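Local coordinates for protein glutathione transferase (PDB 4F0C) that binds oxidized glutathione disulfide and, as a fungal Ure2p-type glutathione transferase, probably uses glutathione in transfer or thiol-exchange reactions, at residues T8-Q13 with A60-Y65; W19-L24 with D75-Y80. One frame throughout, in Å; residues are numbered along the deposited sequence.

From the N terminus, strand 7-11 and the loop after it supply the first half of interaction 1, and the chain then enters helix 18-28, which supplies the first half of interaction 2. It then passes through strand 32-36 and helix 47-50 before strand 60-63 returns antiparallel to strand 7-11 and closes the first loop. After strand 69-72, helix 74-85 packs beside helix 18-28 and closes the second. The two loops cross, since the segments alternate along the chain. Interaction 1 builds the centre of the sheet and interaction 2 the helix pair against it; Tyr-80 OH near Asp-63 OD2 and Trp-19 NE1 near His-12 O, both probable hydrogen bonds, join the two layers.

Interaction 1: residues T8-Q13 with A60-Y65; sequences TLFNHQ and ALIDHY. With SO4 (sulfate ion), chain G.
Thr-8 OG1 lies at the edge of the His-64 imidazole, nearly in the ring plane, and accepts a hydrogen bond from NE2 at 2.6 Å. The hydroxyl is set beside its own backbone N (chi1 -63°), which turns it to this ring; Glu-33 also bonds it, and Asp-68 holds His-64 ND1, fixing the imidazole from both nitrogens. On the same sheet face, Phe-10 swings its ring beside the neighbouring strand. Its CE2 edge meets Ile-62 CD1 at 3.6 Å, while CD2 passes Ala-60 CB at 4.0 Å. Thr-8 CG2 sits over one ring face, offset to the rim, and Phe-49 and Tyr-52 add aromatic neighbours. Leu-9 and Leu-61 point to the other face, where Val-21 of helix 18-28 packs on Leu-9. Backbone bonds pair the strands beneath these side chains: Ile-62 N to Thr-8 O is 2.9 Å, returned by Thr-8 N to Ile-62 O at 3.0 Å. Beyond the strand, His-12 NE2 donates to O4 of a sulfate ion, probably from the crystallisation liquor, at 2.8 Å. Strands 7-11 and 60-63 are the central antiparallel pair of the 2-1-3-4 mixed sheet at the core of the thioredoxin-like N-terminal domain of glutathione transferases.

Interaction 2: residues W19-L24 with D75-Y80; sequences WKVDML and DAILLY
Lys-20 NZ is gripped by three side chains: Asp-75 OD1, its salt-bridge partner at 3.0 Å, and, from outside the pair of segments, Ser-74 OG and Gln-109 OE1. The ammonium group approaches OD1 from above the carboxylate plane, 47° out of it. The Lys-20 chain, extended beyond CG, carries NZ across to Asp-75, and its CD passes the same oxygen at 3.4 Å. Lys-20 also touches the bound oxidized glutathione disulfide; the salt bridge probably helps to position this pocket residue. With an alanine in place of Lys-20, the buried Asp-75 carboxylate is likely to lose its countercharge, Ser-74 and Gln-109 a shared partner, and the bound disulfide one of its contacts. Behind the salt bridge the interface is aliphatic. Both methyls of Val-21 face Ile-77 CG2, each at 3.6 Å, the two side chains crossing at about a right angle. Leu-78 reaches between the helices with CD2, which lies 3.5 Å from Lys-20 O and 3.8 Å from Leu-24 CD2. With the segment axes 9.3 Å apart and 18° from parallel, Val-21 and Leu-24, about one turn apart, meet the adjacent Ile-77 and Leu-78. Around helices 18-28 and 74-85, Met-23 touches helix 211-227, Leu-24 and Leu-78 meet helix 168-172, and Asp-75 and Leu-79 pack on helix 96-126 and on Phe-107 of the second subunit.

Interaction 1: residues T8-Q13 with A60-Y65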
ATOM      1  N   THR A   8      -2.386  14.265 -18.241  1.00 11.16           N
ATOM      2  CA  THR A   8      -0.929  14.295 -18.131  1.00 13.71           C
ATOM      3  C   THR A   8      -0.560  13.234 -17.114  1.00 13.82           C
ATOM      4  O   THR A   8      -1.039  13.257 -15.959  1.00 12.39           O
ATOM      5  CB  THR A   8      -0.375  15.650 -17.644  1.00 15.66           C
ATOM      6  OG1 THR A   8      -0.698  16.654 -18.594  1.00 16.03           O
ATOM      7  CG2 THR A   8       1.150  15.607 -17.479  1.00 13.22           C
ATOM      8  N   LEU A   9       0.270  12.289 -17.546  1.00 13.03           N
ATOM      9  CA  LEU A   9       0.814  11.286 -16.638  1.00 13.12           C
ATOM     10  C   LEU A   9       2.265  11.645 -16.332  1.00 14.00           C
ATOM     11  O   LEU A   9       3.107  11.659 -17.227  1.00 13.77           O
ATOM     12  CB  LEU A   9       0.764   9.878 -17.269  1.00 11.33           C
ATOM     13  CG  LEU A   9       1.448   8.747 -16.471  1.00 11.81           C
ATOM     14  CD1 LEU A   9       0.855   8.563 -15.055  1.00  9.71           C
ATOM     15  CD2 LEU A   9       1.407   7.395 -17.257  1.00 12.58           C
ATOM     16  N   PHE A  10       2.565  11.932 -15.072  1.00 11.98           N
ATOM     17  CA  PHE A  10       3.942  12.126 -14.677  1.00 13.23           C
ATOM     18  C   PHE A  10       4.513  10.739 -14.406  1.00 13.98           C
ATOM     19  O   PHE A  10       4.012   9.994 -13.560  1.00 11.75           O
ATOM     20  CB  PHE A  10       4.042  13.032 -13.443  1.00 13.30           C
ATOM     21  CG  PHE A  10       3.575  14.450 -13.695  1.00 13.94           C
ATOM     22  CD1 PHE A  10       4.414  15.371 -14.311  1.00 14.33           C
ATOM     23  CD2 PHE A  10       2.299  14.856 -13.315  1.00 16.61           C
ATOM     24  CE1 PHE A  10       4.010  16.678 -14.533  1.00 19.97           C
ATOM     25  CE2 PHE A  10       1.881  16.177 -13.527  1.00 17.03           C
ATOM     26  CZ  PHE A  10       2.737  17.077 -14.157  1.00 21.69           C
ATOM     27  N   ASN A  11       5.534  10.394 -15.179  1.00 15.12           N
ATOM     28  CA  ASN A  11       6.073   9.054 -15.191  1.00 15.48           C
ATOM     29  C   ASN A  11       7.597   9.115 -15.011  1.00 17.87           C
ATOM     30  O   ASN A  11       8.188  10.197 -14.859  1.00 15.18           O
ATOM     31  CB  ASN A  11       5.669   8.384 -16.533  1.00 14.36           C
ATOM     32  CG  ASN A  11       5.636   6.852 -16.461  1.00 14.48           C
ATOM     33  OD1 ASN A  11       6.040   6.259 -15.466  1.00 15.30           O
ATOM     34  ND2 ASN A  11       5.154   6.217 -17.522  1.00 13.06           N
ATOM     35  N   HIS A  12       8.237   7.951 -15.025  1.00 14.58           N
ATOM     36  CA  HIS A  12       9.692   7.852 -15.049  1.00 15.57           C
ATOM     37  C   HIS A  12      10.042   6.663 -15.947  1.00 18.18           C
ATOM     38  O   HIS A  12       9.292   5.675 -15.979  1.00 18.66           O
ATOM     39  CB  HIS A  12      10.270   7.614 -13.639  1.00 16.29           C
ATOM     40  CG  HIS A  12      11.757   7.771 -13.579  1.00 22.45           C
ATOM     41  ND1 HIS A  12      12.616   6.702 -13.456  1.00 22.45           N
ATOM     42  CD2 HIS A  12      12.544   8.871 -13.689  1.00 23.05           C
ATOM     43  CE1 HIS A  12      13.867   7.134 -13.460  1.00 22.82           C
ATOM     44  NE2 HIS A  12      13.849   8.448 -13.604  1.00 27.51           N
ATOM     45  N   GLN A  13      11.158   6.764 -16.670  1.00 20.13           N
ATOM     46  CA  GLN A  13      11.540   5.742 -17.627  1.00 17.60           C
ATOM     47  C   GLN A  13      11.941   4.436 -16.939  1.00 20.95           C
ATOM     48  O   GLN A  13      11.572   3.351 -17.394  1.00 21.37           O
ATOM     49  CB  GLN A  13      12.678   6.241 -18.546  1.00 20.05           C
ATOM     50  CG  GLN A  13      12.343   7.496 -19.375  1.00 17.83           C
ATOM     51  CD  GLN A  13      12.822   8.786 -18.716  1.00 23.35           C
ATOM     52  OE1 GLN A  13      12.844   8.908 -17.483  1.00 20.84           O
ATOM     53  NE2 GLN A  13      13.219   9.753 -19.538  1.00 22.37           N
ATOM     54  N   ALA A  60       1.898  10.798 -10.850  1.00 10.09           N
ATOM     55  CA  ALA A  60       0.744  11.624 -10.526  1.00 11.10           C
ATOM     56  C   ALA A  60       0.034  11.815 -11.858  1.00 13.29           C
ATOM     57  O   ALA A  60       0.667  11.735 -12.922  1.00 12.58           O
ATOM     58  CB  ALA A  60       1.170  13.004  -9.933  1.00 11.04           C
ATOM     59  N   LEU A  61      -1.268  12.071 -11.790  1.00  9.24           N
ATOM     60  CA  LEU A  61      -2.104  12.173 -12.997  1.00 12.42           C
ATOM     61  C   LEU A  61      -2.907  13.452 -12.921  1.00 12.46           C
ATOM     62  O   LEU A  61      -3.504  13.740 -11.882  1.00 13.86           O
ATOM     63  CB  LEU A  61      -3.096  10.998 -13.041  1.00 12.12           C
ATOM     64  CG  LEU A  61      -4.046  10.984 -14.255  1.00 15.21           C
ATOM     65  CD1 LEU A  61      -3.396  10.214 -15.368  1.00 15.55           C
ATOM     66  CD2 LEU A  61      -5.412  10.350 -13.898  1.00 18.18           C
ATOM     67  N   ILE A  62      -2.917  14.230 -14.001  1.00 10.39           N
ATOM     68  CA  ILE A  62      -3.848  15.366 -14.094  1.00 12.35           C
ATOM     69  C   ILE A  62      -4.909  15.059 -15.126  1.00 13.68           C
ATOM     70  O   ILE A  62      -4.570  14.696 -16.257  1.00 11.69           O
ATOM     71  CB  ILE A  62      -3.167  16.662 -14.563  1.00 12.09           C
ATOM     72  CG1 ILE A  62      -1.948  16.989 -13.685  1.00 14.19           C
ATOM     73  CG2 ILE A  62      -4.183  17.849 -14.550  1.00 11.68           C
ATOM     74  CD1 ILE A  62      -1.112  18.082 -14.280  1.00 15.26           C
ATOM     75  N   ASP A  63      -6.183  15.189 -14.747  1.00  8.77           N
ATOM     76  CA  ASP A  63      -7.284  14.987 -15.678  1.00 10.38           C
ATOM     77  C   ASP A  63      -7.736  16.356 -16.230  1.00 11.83           C
ATOM     78  O   ASP A  63      -8.506  17.108 -15.615  1.00 12.62           O
ATOM     79  CB  ASP A  63      -8.418  14.226 -14.981  1.00 11.20           C
ATOM     80  CG  ASP A  63      -9.554  13.847 -15.920  1.00 14.38           C
ATOM     81  OD1 ASP A  63      -9.629  14.358 -17.082  1.00 11.88           O
ATOM     82  OD2 ASP A  63     -10.407  13.056 -15.448  1.00 11.31           O
ATOM     83  N   HIS A  64      -7.235  16.697 -17.407  1.00 11.33           N
ATOM     84  CA  HIS A  64      -7.521  18.004 -17.970  1.00 13.69           C
ATOM     85  C   HIS A  64      -8.998  18.190 -18.353  1.00 14.63           C
ATOM     86  O   HIS A  64      -9.447  19.318 -18.515  1.00 16.78           O
ATOM     87  CB  HIS A  64      -6.604  18.283 -19.172  1.00 13.45           C
ATOM     88  CG  HIS A  64      -5.144  18.228 -18.837  1.00 16.47           C
ATOM     89  ND1 HIS A  64      -4.554  19.100 -17.943  1.00 14.86           N
ATOM     90  CD2 HIS A  64      -4.154  17.421 -19.286  1.00 16.16           C
ATOM     91  CE1 HIS A  64      -3.265  18.822 -17.850  1.00 17.65           C
ATOM     92  NE2 HIS A  64      -2.991  17.817 -18.667  1.00 17.27           N
ATOM     93  N   TYR A  65      -9.735  17.087 -18.527  1.00 12.00           N
ATOM     94  CA  TYR A  65     -11.135  17.178 -18.965  1.00 15.79           C
ATOM     95  C   TYR A  65     -12.057  17.140 -17.740  1.00 18.71           C
ATOM     96  O   TYR A  65     -13.278  17.112 -17.867  1.00 16.84           O
ATOM     97  CB  TYR A  65     -11.517  16.034 -19.919  1.00 10.85           C
ATOM     98  CG  TYR A  65     -10.746  15.974 -21.238  1.00 12.05           C
ATOM     99  CD1 TYR A  65      -9.783  16.935 -21.575  1.00 12.31           C
ATOM    100  CD2 TYR A  65     -11.027  14.956 -22.178  1.00 12.47           C
ATOM    101  CE1 TYR A  65      -9.080  16.850 -22.823  1.00 12.67           C
ATOM    102  CE2 TYR A  65     -10.350  14.870 -23.383  1.00 13.38           C
ATOM    103  CZ  TYR A  65      -9.372  15.798 -23.701  1.00 14.05           C
ATOM    104  OH  TYR A  65      -8.706  15.667 -24.917  1.00 15.32           O
TER
HETATM  105  S   SO4 G 306      16.998   9.641 -13.427  0.82 87.84           S
HETATM  106  O1  SO4 G 306      16.791   9.313 -12.016  0.82 90.74           O
HETATM  107  O2  SO4 G 306      18.178  10.490 -13.549  0.82 88.55           O
HETATM  108  O3  SO4 G 306      17.203   8.406 -14.178  0.82 87.16           O
HETATM  109  O4  SO4 G 306      15.831  10.352 -13.950  0.82 83.01           O

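Interaction 2: residues W19-L24 with D75-Y80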
ATOM      1  N   TRP A  19       4.083   2.921 -14.802  1.00 13.14           N
ATOM      2  CA  TRP A  19       3.740   2.072 -15.966  1.00 10.68           C
ATOM      3  C   TRP A  19       2.439   1.301 -15.764  1.00 10.43           C
ATOM      4  O   TRP A  19       1.800   0.916 -16.736  1.00 10.67           O
ATOM      5  CB  TRP A  19       4.928   1.150 -16.349  1.00  9.60           C
ATOM      6  CG  TRP A  19       6.054   2.034 -16.831  1.00 13.44           C
ATOM      7  CD1 TRP A  19       7.153   2.457 -16.105  1.00 10.97           C
ATOM      8  CD2 TRP A  19       6.120   2.721 -18.101  1.00 12.56           C
ATOM      9  NE1 TRP A  19       7.907   3.327 -16.872  1.00 15.15           N
ATOM     10  CE2 TRP A  19       7.301   3.501 -18.095  1.00 16.64           C
ATOM     11  CE3 TRP A  19       5.318   2.718 -19.253  1.00 12.07           C
ATOM     12  CZ2 TRP A  19       7.680   4.304 -19.187  1.00 14.77           C
ATOM     13  CZ3 TRP A  19       5.710   3.518 -20.349  1.00 15.76           C
ATOM     14  CH2 TRP A  19       6.870   4.303 -20.293  1.00 14.54           C
ATOM     15  N   LYS A  20       2.027   1.098 -14.504  1.00 12.99           N
ATOM     16  CA  LYS A  20       0.696   0.546 -14.243  1.00 10.51           C
ATOM     17  C   LYS A  20      -0.360   1.426 -14.880  1.00 10.52           C
ATOM     18  O   LYS A  20      -1.327   0.931 -15.479  1.00 10.03           O
ATOM     19  CB  LYS A  20       0.367   0.534 -12.741  1.00  9.82           C
ATOM     20  CG  LYS A  20       1.334  -0.273 -11.851  1.00  6.91           C
ATOM     21  CD  LYS A  20       0.903  -0.005 -10.390  1.00  5.68           C
ATOM     22  CE  LYS A  20       1.994  -0.397  -9.375  1.00 12.46           C
ATOM     23  NZ  LYS A  20       1.551   0.057  -7.997  1.00  8.85           N
ATOM     24  N   VAL A  21      -0.203   2.739 -14.692  1.00 10.14           N
ATOM     25  CA  VAL A  21      -1.180   3.692 -15.184  1.00  9.24           C
ATOM     26  C   VAL A  21      -1.097   3.778 -16.709  1.00 10.28           C
ATOM     27  O   VAL A  21      -2.113   3.810 -17.374  1.00 10.01           O
ATOM     28  CB  VAL A  21      -0.944   5.083 -14.585  1.00  7.47           C
ATOM     29  CG1 VAL A  21      -1.966   6.069 -15.115  1.00  8.97           C
ATOM     30  CG2 VAL A  21      -1.059   4.992 -13.034  1.00  7.69           C
ATOM     31  N   ASP A  22       0.120   3.869 -17.244  1.00  7.63           N
ATOM     32  CA  ASP A  22       0.300   3.812 -18.700  1.00 13.87           C
ATOM     33  C   ASP A  22      -0.441   2.598 -19.310  1.00 16.92           C
ATOM     34  O   ASP A  22      -1.161   2.735 -20.309  1.00 12.31           O
ATOM     35  CB  ASP A  22       1.806   3.775 -19.010  1.00 13.65           C
ATOM     36  CG  ASP A  22       2.110   3.758 -20.510  1.00 17.78           C
ATOM     37  OD1 ASP A  22       2.085   2.663 -21.133  1.00 14.58           O
ATOM     38  OD2 ASP A  22       2.388   4.844 -21.046  1.00 13.93           O
ATOM     39  N   MET A  23      -0.263   1.410 -18.717  1.00 12.77           N
ATOM     40  CA  MET A  23      -0.958   0.198 -19.205  1.00 15.02           C
ATOM     41  C   MET A  23      -2.481   0.385 -19.241  1.00 14.44           C
ATOM     42  O   MET A  23      -3.117   0.082 -20.242  1.00 13.50           O
ATOM     43  CB  MET A  23      -0.661  -0.997 -18.298  1.00 16.12           C
ATOM     44  CG  MET A  23       0.718  -1.580 -18.510  1.00 16.53           C
ATOM     45  SD  MET A  23       1.166  -2.827 -17.279  1.00 13.04           S
ATOM     46  CE  MET A  23       2.920  -2.980 -17.669  1.00 11.96           C
ATOM     47  N   LEU A  24      -3.055   0.866 -18.139  1.00  8.19           N
ATOM     48  CA  LEU A  24      -4.512   1.042 -18.077  1.00  9.29           C
ATOM     49  C   LEU A  24      -5.019   2.065 -19.084  1.00 12.60           C
ATOM     50  O   LEU A  24      -6.047   1.852 -19.729  1.00 10.38           O
ATOM     51  CB  LEU A  24      -4.985   1.401 -16.648  1.00  7.99           C
ATOM     52  CG  LEU A  24      -6.497   1.725 -16.551  1.00  8.25           C
ATOM     53  CD1 LEU A  24      -7.303   0.464 -16.911  1.00 10.67           C
ATOM     54  CD2 LEU A  24      -6.808   2.142 -15.118  1.00  8.17           C
ATOM     55  N   ASP A  75      -1.895   3.191  -7.490  1.00  7.29           N
ATOM     56  CA  ASP A  75      -3.086   2.342  -7.443  1.00  9.73           C
ATOM     57  C   ASP A  75      -4.363   3.160  -7.225  1.00 10.23           C
ATOM     58  O   ASP A  75      -5.462   2.741  -7.643  1.00  8.59           O
ATOM     59  CB  ASP A  75      -2.982   1.236  -6.360  1.00  7.18           C
ATOM     60  CG  ASP A  75      -2.014   0.132  -6.744  1.00 11.79           C
ATOM     61  OD1 ASP A  75      -1.426   0.157  -7.871  1.00 11.33           O
ATOM     62  OD2 ASP A  75      -1.868  -0.793  -5.928  1.00  9.43           O
ATOM     63  N   ALA A  76      -4.242   4.302  -6.550  1.00 10.11           N
ATOM     64  CA  ALA A  76      -5.409   5.198  -6.474  1.00 10.44           C
ATOM     65  C   ALA A  76      -5.740   5.795  -7.838  1.00 10.96           C
ATOM     66  O   ALA A  76      -6.912   5.986  -8.174  1.00  8.77           O
ATOM     67  CB  ALA A  76      -5.187   6.305  -5.452  1.00  8.42           C
ATOM     68  N   ILE A  77      -4.708   6.114  -8.615  1.00  6.95           N
ATOM     69  CA  ILE A  77      -4.906   6.550 -10.000  1.00  9.64           C
ATOM     70  C   ILE A  77      -5.662   5.494 -10.828  1.00 10.87           C
ATOM     71  O   ILE A  77      -6.591   5.839 -11.595  1.00  8.90           O
ATOM     72  CB  ILE A  77      -3.548   6.894 -10.671  1.00  7.43           C
ATOM     73  CG1 ILE A  77      -2.914   8.096  -9.955  1.00  8.94           C
ATOM     74  CG2 ILE A  77      -3.721   7.215 -12.186  1.00  7.81           C
ATOM     75  CD1 ILE A  77      -1.469   8.340 -10.371  1.00 10.18           C
ATOM     76  N   LEU A  78      -5.287   4.222 -10.660  1.00  6.87           N
ATOM     77  CA  LEU A  78      -5.993   3.147 -11.371  1.00  9.92           C
ATOM     78  C   LEU A  78      -7.480   3.143 -11.004  1.00  9.33           C
ATOM     79  O   LEU A  78      -8.322   3.030 -11.888  1.00  8.77           O
ATOM     80  CB  LEU A  78      -5.391   1.760 -11.092  1.00  9.46           C
ATOM     81  CG  LEU A  78      -3.913   1.536 -11.466  1.00  8.40           C
ATOM     82  CD1 LEU A  78      -3.407   0.148 -10.984  1.00 10.24           C
ATOM     83  CD2 LEU A  78      -3.684   1.697 -12.994  1.00  8.26           C
ATOM     84  N   LEU A  79      -7.784   3.272  -9.715  1.00  8.96           N
ATOM     85  CA  LEU A  79      -9.168   3.322  -9.254  1.00  6.70           C
ATOM     86  C   LEU A  79      -9.902   4.521  -9.820  1.00  8.93           C
ATOM     87  O   LEU A  79     -11.058   4.399 -10.219  1.00 10.93           O
ATOM     88  CB  LEU A  79      -9.221   3.306  -7.705  1.00  7.14           C
ATOM     89  CG  LEU A  79      -8.927   1.895  -7.167  1.00  8.85           C
ATOM     90  CD1 LEU A  79      -8.459   1.960  -5.700  1.00 10.78           C
ATOM     91  CD2 LEU A  79     -10.196   0.981  -7.294  1.00 12.60           C
ATOM     92  N   TYR A  80      -9.246   5.680  -9.823  1.00  7.25           N
ATOM     93  CA  TYR A  80      -9.845   6.911 -10.343  1.00  7.54           C
ATOM     94  C   TYR A  80     -10.248   6.686 -11.805  1.00 11.23           C
ATOM     95  O   TYR A  80     -11.380   6.965 -12.206  1.00  9.21           O
ATOM     96  CB  TYR A  80      -8.854   8.088 -10.272  1.00  9.43           C
ATOM     97  CG  TYR A  80      -9.348   9.372 -10.973  1.00 11.26           C
ATOM     98  CD1 TYR A  80     -10.208  10.261 -10.330  1.00 11.76           C
ATOM     99  CD2 TYR A  80      -8.946   9.663 -12.281  1.00  8.44           C
ATOM    100  CE1 TYR A  80     -10.678  11.434 -10.976  1.00 13.64           C
ATOM    101  CE2 TYR A  80      -9.420  10.822 -12.953  1.00 11.93           C
ATOM    102  CZ  TYR A  80     -10.267  11.693 -12.291  1.00 10.78           C
ATOM    103  OH  TYR A  80     -10.706  12.834 -12.933  1.00 11.14           O
TER